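Local structure of lipoprotein (Actinomyces odontolyticus, 3UP9) at residues I112-T115 / A116-S119. The protein probably serves as a membrane-anchored lipoprotein of the NlpA family that binds L-methionine, captured here with selenomethionine in its pocket. Sequence-based numbering, arbitrary orientation.
Sequences ISDT and ANQS. With MSE (selenomethionine), chain B.
D114 and N117 meet at the start of helix 115-127, where the aspartate is the N-cap. Its OD1 accepts from N117 N at 2.9 Å, the backbone N-H coming from above the carboxylate plane. The other oxygen, OD2, turns its syn lone pair to N117 ND2, also 2.9 Å away, in a nearly straight bond; a second approach of ND2 to OD1 is weak. Carboxylate and side-chain amide stand almost perpendicular, 89° apart. With chi1 at 81°, D114 CG sits between its own N and carbonyl carbon, which brings the short acid back over the first turn; its negative charge would be expected to interact favourably with the partial positive charge at the helix N-terminus. N117 OD1 accepts a hydrogen bond from N174 ND2 and packs 3.6 Å from CG of the selenomethionine, consistent with D114 acting as a second-shell residue that positions the pocket residue N117.

The inner side is the tighter one. I112 CG2 presses against N117 CB at 3.4 Å, a branched aliphatic group packed against the first turn. Beside it, Q118, long enough to span the bend, runs out extended, CG anti to the backbone N (chi1 -178°), and NE2 donates to I112 O at 2.8 Å in the carbonyl plane, while OE1 accepts from I142 N. The outer side is looser: a water bridges D114 OD1 and A116 N, small A116 lies partly exposed, and T115 faces outward, its OG1 hydrogen-bonded to Q74 OE1.

Strand 107-112 thus leads through the short S113-D114 link into helix 115-127. Helix 65-75 lies against this start, Y67 touching D114, A116 and N117 and N70 touching T115, and strand 151-156, parallel to 107-112, supplies the E155 carboxylate that accepts from Q118 NE2.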
# COMPACT_ATOMS: atom_id res chain seq x y z
N ILE A 112 -4.79 -0.25 11.31
CA ILE A 112 -5.55 0.52 10.34
C ILE A 112 -7.06 0.14 10.36
O ILE A 112 -7.47 -0.98 10.77
CB ILE A 112 -4.94 0.31 8.91
CG1 ILE A 112 -5.23 1.52 8.01
CG2 ILE A 112 -5.43 -1.02 8.31
CD1 ILE A 112 -4.42 1.60 6.73
N SER A 113 -7.89 1.04 9.87
CA SER A 113 -9.35 0.90 10.00
C SER A 113 -10.07 0.40 8.76
O SER A 113 -11.18 -0.04 8.87
CB SER A 113 -9.98 2.21 10.51
OG SER A 113 -9.67 3.23 9.60
N ASP A 114 -9.43 0.40 7.59
CA ASP A 114 -10.06 -0.15 6.38
C ASP A 114 -10.04 -1.70 6.39
O ASP A 114 -9.08 -2.29 6.90
CB ASP A 114 -9.44 0.47 5.12
CG ASP A 114 -8.11 -0.17 4.69
OD1 ASP A 114 -8.11 -1.28 4.05
OD2 ASP A 114 -7.06 0.47 4.93
N THR A 115 -11.09 -2.33 5.85
CA THR A 115 -11.26 -3.78 5.84
C THR A 115 -10.05 -4.58 5.32
O THR A 115 -9.51 -5.40 6.05
CB THR A 115 -12.50 -4.15 5.01
OG1 THR A 115 -13.63 -3.41 5.53
CG2 THR A 115 -12.77 -5.66 4.98
N ALA A 116 -9.64 -4.32 4.07
CA ALA A 116 -8.58 -5.09 3.41
C ALA A 116 -7.24 -5.07 4.14
O ALA A 116 -6.55 -6.12 4.23
CB ALA A 116 -8.38 -4.56 2.02
N ASN A 117 -6.85 -3.88 4.62
CA ASN A 117 -5.56 -3.68 5.29
C ASN A 117 -5.55 -4.10 6.77
O ASN A 117 -4.51 -4.58 7.25
CB ASN A 117 -5.04 -2.23 5.12
CG ASN A 117 -4.62 -1.94 3.70
OD1 ASN A 117 -3.77 -2.63 3.13
ND2 ASN A 117 -5.27 -0.97 3.11
N GLN A 118 -6.69 -3.94 7.46
CA GLN A 118 -6.85 -4.49 8.81
C GLN A 118 -6.79 -6.01 8.75
O GLN A 118 -6.12 -6.70 9.55
CB GLN A 118 -8.17 -4.03 9.44
CG GLN A 118 -8.32 -4.54 10.85
CD GLN A 118 -9.47 -3.96 11.60
OE1 GLN A 118 -10.31 -4.71 12.14
NE2 GLN A 118 -9.49 -2.61 11.72
N SER A 119 -7.47 -6.55 7.77
CA SER A 119 -7.42 -7.99 7.56
C SER A 119 -5.97 -8.48 7.32
O SER A 119 -5.50 -9.44 7.96
CB SER A 119 -8.36 -8.40 6.44
OG SER A 119 -8.19 -9.78 6.29
N MSE B . 1.00 0.98 -0.68
CA MSE B . 0.16 0.11 0.17
C MSE B . 0.69 -1.30 0.28
O MSE B . 1.28 -1.83 -0.71
OXT MSE B . 0.51 -1.89 1.36
CB MSE B . -1.24 0.05 -0.36
CG MSE B . -2.24 -0.74 0.54
SE MSE B . -3.98 -0.77 -0.26
CE MSE B . -4.40 1.17 -0.52
O HOH W 1 -10.21 -1.90 2.39